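ADP-ribosylating toxin CARDS (Mycoplasma pneumoniae, PDB 4TLV) transfers the ADP-ribosyl group from NAD(+) to multiple target proteins in vitro and elicits vacuolization of mammalian cells as the main virulence factor of its bacterium. Local coordinates at residues Asn297-Val302 with Leu348-Ser353; Asn388-Asn393 with His401-Cys406; Trp392-Gly397 with Asp414-Gln419. All blocks are in the same frame, centred on the assembly; numbering follows the deposited sequence.

Contact 1: residues Asn297-Val302 with Leu348-Ser353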
loop_
_atom_site.group_PDB
_atom_site.type_symbol
_atom_site.label_atom_id
_atom_site.label_comp_id
_atom_site.label_asym_id
_atom_site.label_seq_id
_atom_site.Cartn_x
_atom_site.Cartn_y
_atom_site.Cartn_z
ATOM N N ASN A 297 -1.075 22.767 4.910
ATOM C CA ASN A 297 -0.278 21.594 4.533
ATOM C C ASN A 297 1.230 21.757 4.719
ATOM O O ASN A 297 1.999 20.943 4.235
ATOM C CB ASN A 297 -0.599 21.134 3.100
ATOM C CG ASN A 297 -1.916 20.363 3.023
ATOM O OD1 ASN A 297 -2.458 19.941 4.044
ATOM N ND2 ASN A 297 -2.438 20.202 1.821
ATOM N N ASN A 298 1.663 22.792 5.428
ATOM C CA ASN A 298 3.100 22.955 5.661
ATOM C C ASN A 298 3.654 21.928 6.656
ATOM O O ASN A 298 2.982 21.558 7.618
ATOM C CB ASN A 298 3.412 24.366 6.166
ATOM C CG ASN A 298 3.298 25.420 5.071
ATOM O OD1 ASN A 298 3.303 25.098 3.885
ATOM N ND2 ASN A 298 3.210 26.682 5.470
ATOM N N VAL A 299 4.883 21.493 6.416
ATOM C CA VAL A 299 5.621 20.641 7.339
ATOM C C VAL A 299 6.868 21.435 7.673
ATOM O O VAL A 299 7.475 22.014 6.781
ATOM C CB VAL A 299 6.043 19.335 6.674
ATOM C CG1 VAL A 299 6.894 18.467 7.650
ATOM C CG2 VAL A 299 4.807 18.568 6.193
ATOM N N PHE A 300 7.251 21.476 8.943
ATOM C CA PHE A 300 8.403 22.282 9.321
ATOM C C PHE A 300 9.041 21.807 10.611
ATOM O O PHE A 300 8.514 20.931 11.300
ATOM C CB PHE A 300 7.986 23.744 9.455
ATOM C CG PHE A 300 6.762 23.934 10.270
ATOM C CD1 PHE A 300 5.511 23.898 9.681
ATOM C CD2 PHE A 300 6.848 24.128 11.637
ATOM C CE1 PHE A 300 4.358 24.071 10.453
ATOM C CE2 PHE A 300 5.711 24.301 12.400
ATOM C CZ PHE A 300 4.466 24.264 11.811
ATOM N N LEU A 301 10.172 22.418 10.942
ATOM C CA LEU A 301 10.966 22.019 12.096
ATOM C C LEU A 301 11.045 23.181 13.075
ATOM O O LEU A 301 11.242 24.327 12.672
ATOM C CB LEU A 301 12.383 21.656 11.633
ATOM C CG LEU A 301 12.533 20.580 10.562
ATOM C CD1 LEU A 301 13.885 20.699 9.861
ATOM C CD2 LEU A 301 12.372 19.211 11.187
ATOM N N VAL A 302 10.887 22.879 14.357
ATOM C CA VAL A 302 10.979 23.877 15.409
ATOM C C VAL A 302 12.094 23.446 16.341
ATOM O O VAL A 302 12.096 22.310 16.831
ATOM C CB VAL A 302 9.654 23.979 16.178
ATOM C CG1 VAL A 302 9.799 24.866 17.418
ATOM C CG2 VAL A 302 8.552 24.486 15.254
ATOM N N LEU A 348 14.321 17.893 -2.738
ATOM C CA LEU A 348 12.878 17.773 -2.632
ATOM C C LEU A 348 12.461 18.536 -1.404
ATOM O O LEU A 348 13.247 18.688 -0.476
ATOM C CB LEU A 348 12.480 16.308 -2.475
ATOM C CG LEU A 348 12.922 15.375 -3.592
ATOM C CD1 LEU A 348 12.677 13.922 -3.181
ATOM C CD2 LEU A 348 12.184 15.709 -4.865
ATOM N N LYS A 349 11.225 19.019 -1.387
ATOM C CA LYS A 349 10.704 19.703 -0.215
ATOM C C LYS A 349 9.518 18.932 0.367
ATOM O O LYS A 349 8.637 18.488 -0.364
ATOM C CB LYS A 349 10.268 21.118 -0.580
ATOM C CG LYS A 349 9.325 21.751 0.415
ATOM C CD LYS A 349 10.062 22.635 1.395
ATOM C CE LYS A 349 9.566 24.069 1.302
ATOM N NZ LYS A 349 8.194 24.247 1.865
ATOM N N VAL A 350 9.502 18.774 1.682
ATOM C CA VAL A 350 8.429 18.017 2.318
ATOM C C VAL A 350 7.217 18.903 2.636
ATOM O O VAL A 350 7.364 20.021 3.126
ATOM C CB VAL A 350 8.929 17.317 3.582
ATOM C CG1 VAL A 350 7.843 16.427 4.166
ATOM C CG2 VAL A 350 10.179 16.504 3.262
ATOM N N HIS A 351 6.021 18.379 2.372
ATOM C CA HIS A 351 4.774 19.126 2.508
ATOM C C HIS A 351 3.691 18.067 2.724
ATOM O O HIS A 351 3.888 16.914 2.369
ATOM C CB HIS A 351 4.515 19.872 1.192
ATOM C CG HIS A 351 3.550 21.010 1.297
ATOM N ND1 HIS A 351 3.625 22.184 1.963
ATOM C CD2 HIS A 351 2.346 21.029 0.622
ATOM C CE1 HIS A 351 2.460 22.875 1.708
ATOM N NE2 HIS A 351 1.710 22.158 0.888
ATOM N N LEU A 352 2.543 18.440 3.275
ATOM C CA LEU A 352 1.492 17.447 3.487
ATOM C C LEU A 352 0.687 17.227 2.216
ATOM O O LEU A 352 0.552 18.136 1.395
ATOM C CB LEU A 352 0.548 17.877 4.619
ATOM C CG LEU A 352 1.122 17.982 6.034
ATOM C CD1 LEU A 352 0.003 18.394 7.001
ATOM C CD2 LEU A 352 1.745 16.656 6.460
ATOM N N SER A 353 0.177 16.011 2.043
ATOM C CA SER A 353 -0.904 15.777 1.094
ATOM C C SER A 353 -1.793 14.632 1.575
ATOM O O SER A 353 -1.473 13.955 2.552
ATOM C CB SER A 353 -0.390 15.529 -0.330
ATOM O OG SER A 353 0.272 14.298 -0.416
HETATM O O HOH W 1 5.839 22.330 3.736
HETATM O O HOH W 2 9.135 21.744 4.621
#

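Contact 2: residues Asn388-Asn393 with His401-Cys406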
loop_
_atom_site.group_PDB
_atom_site.type_symbol
_atom_site.label_atom_id
_atom_site.label_comp_id
_atom_site.label_asym_id
_atom_site.label_seq_id
_atom_site.Cartn_x
_atom_site.Cartn_y
_atom_site.Cartn_z
ATOM N N ASN A 388 19.838 8.600 0.298
ATOM C CA ASN A 388 19.299 9.924 0.548
ATOM C C ASN A 388 18.772 10.043 1.978
ATOM O O ASN A 388 18.640 9.037 2.696
ATOM C CB ASN A 388 18.197 10.239 -0.467
ATOM C CG ASN A 388 16.927 9.416 -0.234
ATOM O OD1 ASN A 388 16.024 9.860 0.459
ATOM N ND2 ASN A 388 16.855 8.229 -0.831
ATOM N N GLY A 389 18.506 11.271 2.401
ATOM C CA GLY A 389 18.056 11.524 3.761
ATOM C C GLY A 389 17.357 12.861 3.912
ATOM O O GLY A 389 17.245 13.643 2.957
ATOM N N LEU A 390 16.893 13.138 5.123
ATOM C CA LEU A 390 16.253 14.411 5.419
ATOM C C LEU A 390 17.318 15.461 5.723
ATOM O O LEU A 390 18.350 15.145 6.320
ATOM C CB LEU A 390 15.319 14.274 6.623
ATOM C CG LEU A 390 14.066 13.404 6.473
ATOM C CD1 LEU A 390 13.338 13.332 7.833
ATOM C CD2 LEU A 390 13.145 13.968 5.385
ATOM N N PHE A 391 17.055 16.702 5.327
ATOM C CA PHE A 391 18.007 17.803 5.515
ATOM C C PHE A 391 17.295 19.090 5.943
ATOM O O PHE A 391 16.116 19.286 5.650
ATOM C CB PHE A 391 18.774 18.076 4.211
ATOM C CG PHE A 391 19.832 17.066 3.893
ATOM C CD1 PHE A 391 19.500 15.844 3.311
ATOM C CD2 PHE A 391 21.172 17.340 4.154
ATOM C CE1 PHE A 391 20.481 14.907 3.018
ATOM C CE2 PHE A 391 22.167 16.403 3.862
ATOM C CZ PHE A 391 21.826 15.188 3.290
ATOM N N TRP A 392 18.015 19.965 6.642
ATOM C CA TRP A 392 17.556 21.340 6.830
ATOM C C TRP A 392 18.682 22.291 6.436
ATOM O O TRP A 392 19.841 21.889 6.347
ATOM C CB TRP A 392 17.105 21.614 8.265
ATOM C CG TRP A 392 18.231 21.777 9.257
ATOM C CD1 TRP A 392 19.169 20.850 9.591
ATOM C CD2 TRP A 392 18.524 22.944 10.043
ATOM N NE1 TRP A 392 20.025 21.358 10.539
ATOM C CE2 TRP A 392 19.655 22.645 10.827
ATOM C CE3 TRP A 392 17.942 24.210 10.151
ATOM C CZ2 TRP A 392 20.216 23.565 11.717
ATOM C CZ3 TRP A 392 18.497 25.124 11.042
ATOM C CH2 TRP A 392 19.625 24.794 11.810
ATOM N N ASN A 393 18.321 23.542 6.187
ATOM C CA ASN A 393 19.293 24.574 5.864
ATOM C C ASN A 393 19.793 25.233 7.139
ATOM O O ASN A 393 19.063 25.990 7.783
ATOM C CB ASN A 393 18.663 25.613 4.938
ATOM C CG ASN A 393 19.665 26.642 4.461
ATOM O OD1 ASN A 393 20.541 27.072 5.217
ATOM N ND2 ASN A 393 19.544 27.043 3.201
ATOM N N HIS A 401 11.646 25.980 10.390
ATOM C CA HIS A 401 12.547 25.692 9.285
ATOM C C HIS A 401 11.957 24.634 8.366
ATOM O O HIS A 401 11.330 23.671 8.824
ATOM C CB HIS A 401 13.907 25.249 9.818
ATOM C CG HIS A 401 14.514 26.221 10.778
ATOM N ND1 HIS A 401 15.329 27.283 10.576
ATOM C CD2 HIS A 401 14.272 26.176 12.135
ATOM C CE1 HIS A 401 15.578 27.843 11.806
ATOM N NE2 HIS A 401 14.926 27.160 12.730
ATOM N N ASP A 402 12.168 24.825 7.070
ATOM C CA ASP A 402 11.682 23.899 6.069
ATOM C C ASP A 402 12.452 22.584 6.093
ATOM O O ASP A 402 13.613 22.529 6.518
ATOM C CB ASP A 402 11.764 24.528 4.680
ATOM C CG ASP A 402 10.674 25.565 4.446
ATOM O OD1 ASP A 402 9.814 25.754 5.335
ATOM O OD2 ASP A 402 10.674 26.182 3.364
ATOM N N LEU A 403 11.790 21.530 5.632
ATOM C CA LEU A 403 12.359 20.188 5.624
ATOM C C LEU A 403 12.555 19.713 4.190
ATOM O O LEU A 403 11.631 19.782 3.382
ATOM C CB LEU A 403 11.439 19.214 6.380
ATOM C CG LEU A 403 11.880 17.754 6.419
ATOM C CD1 LEU A 403 13.196 17.610 7.191
ATOM C CD2 LEU A 403 10.768 16.872 7.032
ATOM N N TYR A 404 13.758 19.230 3.881
ATOM C CA TYR A 404 14.081 18.792 2.520
ATOM C C TYR A 404 14.522 17.337 2.474
ATOM O O TYR A 404 14.839 16.741 3.497
ATOM C CB TYR A 404 15.198 19.652 1.923
ATOM C CG TYR A 404 14.960 21.144 2.041
ATOM C CD1 TYR A 404 14.065 21.798 1.198
ATOM C CD2 TYR A 404 15.628 21.896 2.999
ATOM C CE1 TYR A 404 13.844 23.165 1.310
ATOM C CE2 TYR A 404 15.417 23.264 3.120
ATOM C CZ TYR A 404 14.530 23.891 2.270
ATOM O OH TYR A 404 14.320 25.243 2.397
ATOM N N VAL A 405 14.540 16.772 1.271
ATOM C CA VAL A 405 15.142 15.476 1.034
ATOM C C VAL A 405 16.225 15.681 -0.020
ATOM O O VAL A 405 15.959 16.276 -1.068
ATOM C CB VAL A 405 14.129 14.473 0.475
ATOM C CG1 VAL A 405 14.797 13.119 0.258
ATOM C CG2 VAL A 405 12.914 14.369 1.394
ATOM N N CYS A 406 17.428 15.183 0.259
ATOM C CA CYS A 406 18.560 15.286 -0.663
ATOM C C CYS A 406 19.309 13.973 -0.754
ATOM O O CYS A 406 19.398 13.240 0.227
ATOM C CB CYS A 406 19.575 16.328 -0.176
ATOM S SG CYS A 406 18.922 17.951 0.186
HETATM O O HOH W 3 15.563 24.428 6.708
#

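Contact 3: residues Trp392-Gly397 with Asp414-Gln419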
loop_
_atom_site.group_PDB
_atom_site.type_symbol
_atom_site.label_atom_id
_atom_site.label_comp_id
_atom_site.label_asym_id
_atom_site.label_seq_id
_atom_site.Cartn_x
_atom_site.Cartn_y
_atom_site.Cartn_z
ATOM N N TRP A 392 18.015 19.965 6.642
ATOM C CA TRP A 392 17.556 21.340 6.830
ATOM C C TRP A 392 18.682 22.291 6.436
ATOM O O TRP A 392 19.841 21.889 6.347
ATOM C CB TRP A 392 17.105 21.614 8.265
ATOM C CG TRP A 392 18.231 21.777 9.257
ATOM C CD1 TRP A 392 19.169 20.850 9.591
ATOM C CD2 TRP A 392 18.524 22.944 10.043
ATOM N NE1 TRP A 392 20.025 21.358 10.539
ATOM C CE2 TRP A 392 19.655 22.645 10.827
ATOM C CE3 TRP A 392 17.942 24.210 10.151
ATOM C CZ2 TRP A 392 20.216 23.565 11.717
ATOM C CZ3 TRP A 392 18.497 25.124 11.042
ATOM C CH2 TRP A 392 19.625 24.794 11.810
ATOM N N ASN A 393 18.321 23.542 6.187
ATOM C CA ASN A 393 19.293 24.574 5.864
ATOM C C ASN A 393 19.793 25.233 7.139
ATOM O O ASN A 393 19.063 25.990 7.783
ATOM C CB ASN A 393 18.663 25.613 4.938
ATOM C CG ASN A 393 19.665 26.642 4.461
ATOM O OD1 ASN A 393 20.541 27.072 5.217
ATOM N ND2 ASN A 393 19.544 27.043 3.201
ATOM N N THR A 394 21.034 24.924 7.507
ATOM C CA THR A 394 21.620 25.381 8.769
ATOM C C THR A 394 21.668 26.900 8.886
ATOM O O THR A 394 21.744 27.444 9.989
ATOM C CB THR A 394 23.045 24.839 8.954
ATOM O OG1 THR A 394 23.846 25.224 7.829
ATOM C CG2 THR A 394 23.028 23.315 9.073
ATOM N N LYS A 395 21.611 27.586 7.748
ATOM C CA LYS A 395 21.651 29.041 7.753
ATOM C C LYS A 395 20.264 29.689 7.810
ATOM O O LYS A 395 20.152 30.884 8.077
ATOM C CB LYS A 395 22.444 29.561 6.556
ATOM C CG LYS A 395 23.952 29.383 6.694
ATOM C CD LYS A 395 24.686 29.916 5.473
ATOM C CE LYS A 395 26.174 30.103 5.749
ATOM N NZ LYS A 395 26.796 28.860 6.286
ATOM N N SER A 396 19.209 28.911 7.574
ATOM C CA SER A 396 17.860 29.471 7.612
ATOM C C SER A 396 17.564 30.052 8.990
ATOM O O SER A 396 18.005 29.514 10.009
ATOM C CB SER A 396 16.800 28.424 7.239
ATOM O OG SER A 396 16.698 27.408 8.225
ATOM N N GLY A 397 16.825 31.154 9.020
ATOM C CA GLY A 397 16.469 31.784 10.278
ATOM C C GLY A 397 14.987 31.661 10.578
ATOM O O GLY A 397 14.247 30.997 9.856
ATOM N N ASP A 414 24.518 24.814 2.370
ATOM C CA ASP A 414 24.231 25.070 3.772
ATOM C C ASP A 414 23.374 23.980 4.418
ATOM O O ASP A 414 22.910 24.145 5.546
ATOM C CB ASP A 414 23.529 26.426 3.915
ATOM C CG ASP A 414 24.294 27.561 3.243
ATOM O OD1 ASP A 414 25.504 27.712 3.514
ATOM O OD2 ASP A 414 23.677 28.311 2.452
ATOM N N LEU A 415 23.155 22.877 3.712
ATOM C CA LEU A 415 22.251 21.843 4.215
ATOM C C LEU A 415 22.995 20.791 5.031
ATOM O O LEU A 415 24.139 20.448 4.729
ATOM C CB LEU A 415 21.500 21.164 3.066
ATOM C CG LEU A 415 20.578 22.010 2.178
ATOM C CD1 LEU A 415 19.761 21.129 1.240
ATOM C CD2 LEU A 415 19.658 22.860 3.006
ATOM N N GLU A 416 22.347 20.271 6.066
ATOM C CA GLU A 416 22.922 19.158 6.803
ATOM C C GLU A 416 21.848 18.128 7.108
ATOM O O GLU A 416 20.681 18.478 7.285
ATOM C CB GLU A 416 23.566 19.626 8.100
ATOM C CG GLU A 416 22.585 19.804 9.230
ATOM C CD GLU A 416 23.270 19.987 10.561
ATOM O OE1 GLU A 416 24.478 19.679 10.657
ATOM O OE2 GLU A 416 22.598 20.434 11.510
ATOM N N GLU A 417 22.252 16.868 7.187
ATOM C CA GLU A 417 21.301 15.790 7.399
ATOM C C GLU A 417 20.742 15.774 8.818
ATOM O O GLU A 417 21.435 16.085 9.784
ATOM C CB GLU A 417 21.902 14.425 7.038
ATOM C CG GLU A 417 20.861 13.287 7.101
ATOM C CD GLU A 417 21.451 11.886 6.967
ATOM O OE1 GLU A 417 22.674 11.753 6.716
ATOM O OE2 GLU A 417 20.674 10.911 7.108
ATOM N N LEU A 418 19.467 15.421 8.912
ATOM C CA LEU A 418 18.762 15.250 10.170
ATOM C C LEU A 418 18.428 13.781 10.312
ATOM O O LEU A 418 17.973 13.147 9.359
ATOM C CB LEU A 418 17.450 16.013 10.130
ATOM C CG LEU A 418 17.526 17.525 9.989
ATOM C CD1 LEU A 418 16.199 18.039 9.483
ATOM C CD2 LEU A 418 17.873 18.117 11.339
ATOM N N GLN A 419 18.643 13.241 11.498
ATOM C CA GLN A 419 18.323 11.854 11.761
ATOM C C GLN A 419 17.428 11.797 12.986
ATOM O O GLN A 419 17.533 12.629 13.886
ATOM C CB GLN A 419 19.601 11.026 11.956
ATOM C CG GLN A 419 20.457 10.957 10.681
ATOM C CD GLN A 419 21.663 10.040 10.800
ATOM O OE1 GLN A 419 22.020 9.604 11.889
ATOM N NE2 GLN A 419 22.298 9.747 9.664
#

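Contact 1: residues Asn297-Val302 with Leu348-Ser353
In the beta-trefoil D2 domain, N297, just ahead of strand 298-303, and V299 within it meet V350, H351 and L352 of strand 348-354. The short strand segments run at 132° to each other, and one direct backbone hydrogen bond joins them: L352 N donates to N297 O at 2.7 Å, with an angle of 170° at the hydrogen. The same carbonyl oxygen lies over one face of the H351 ring, toward its rim. The CG of H351 stands opposite its own backbone N (chi1 -161°), which turns the ring back toward N297 and N298 although its CB sets out the other way. At the ring edge, N298 OD1 approaches H351 CE1 in plane at 3.2 Å. Further along, these two strands of the trefoil splay, and water takes over from direct pairing. One molecule accepts from V299 N at 3.0 Å and lies 2.8 Å from both V350 O and H351 ND1; a second bridges V299 O and V350 O. Beneath the polar side, V299 divides its two methyls: CG2 packs on L352 CD2 at 3.6 Å, the two side chains crossing at about a right angle, while CG1 faces V350 CG1 at 4.1 Å. L290 also touches V299, and L337 and L403 touch V350. The amide of N297 reaches outside D2, its OD1 accepting a hydrogen bond from N488 of the D3 domain.

Contact 2: residues Asn388-Asn393 with His401-Cys406
F391 and C406 interlock on one side of an antiparallel beta hairpin, strands 388-393 and 401-407, in the D2 beta-trefoil. C406 CB nestles against the ring at F391 CD1, 3.5 Å away, while SG stands oblique to the ring, 4.3 Å from its centroid and 32° off the normal: a Cys sulfur-aromatic contact. Backbone bonds fix the register, with G389 and C406, then F391 and Y404, as hydrogen-bonded pairs. Glycine at 389 brings no side chain to this side. On the other sheet face, L390 and V405 form the intervening non-hydrogen-bonded pair, the L390 CD2 methyl packing against V405 CG2 at 4.0 Å. The L403 CD1 methyl fills the place between L390 CB and F391 O; V350 packs against both L403 and V405. Toward the hairpin's turn the pairing opens, and a water accepts from N393 N and donates to D402 O. Here the bulk is aromatic: the six-membered ring of W392 directs its edge at the face of H401, T-shaped, with centroids 5.2 Å apart and planes at 79°. Its leading atom, W392 CZ3, sits near the rim of the imidazole face, 3.9 Å from H401 ND1, which is itself hydrogen-bonded to S396 OG.

Contact 3: residues Trp392-Gly397 with Asp414-Gln419
W392 and E416 form a hydrogen-bonded antiparallel pair where strands 388-393 and 415-421 meet in the D2 beta-trefoil. Among the backbone bonds, W392 N reaches E416 O, and in return E416 N lies 3.0 Å from W392 O; N393 and L415 make the adjoining non-hydrogen-bonded pair. Strand pairing then gives way to a type I turn, N393 to S396, whose T394 turns both N and OG1 onto D414 O. The two donors approach from opposite faces of the carbonyl plane, at 2.8 Å from T394 N and 2.7 Å from T394 OG1. Side-chain bonding repeats the W392-E416 pairing: W392 NE1 donates to E416 OE2 at 2.9 Å and 161°, the oxygen lying in the indole plane and using its anti lone pair. Within the turn, N393 OD1 accepts from K395 N at 2.8 Å, an Asx turn. Ionic contact is limited to a weak salt bridge, K395 NZ to D414 OD1 at 3.3 Å, made by an exposed lysine. Apolar packing sets L418 CD2 against W392 CD1 at 3.5 Å and T394 CG2 against E416 CG at 3.5 Å. Held by the W392 indole N-H and T284 OG1 on OE2 and by K283 N on OE1, the buried E416 carboxylate is tied at both oxygens and is probably stabilised as an anion.

In the fold
All three contacts lie in one antiparallel sheet of the D2 beta-trefoil. Strand 401-407 joins contact 1 to contact 2 by pairing with both strands of contact 1, through L301 N to H401 O at 2.7 Å and L348 N to V405 O at 2.8 Å; their centres are about 10 Å apart. Contacts 2 and 3 share W392 and N393, with centres about 7 Å apart, and a probable bond from S396 OG to H401 ND1 (2.7 Å) ties the turn of contact 3 to strand 401-407 of contact 2. Contacts 1 and 3, about 14 Å between centres, meet apolarly where L301 CD1 touches L418 CD1 at 3.5 Å. ADP-ribosyl transfer belongs to the separate N-terminal mART domain.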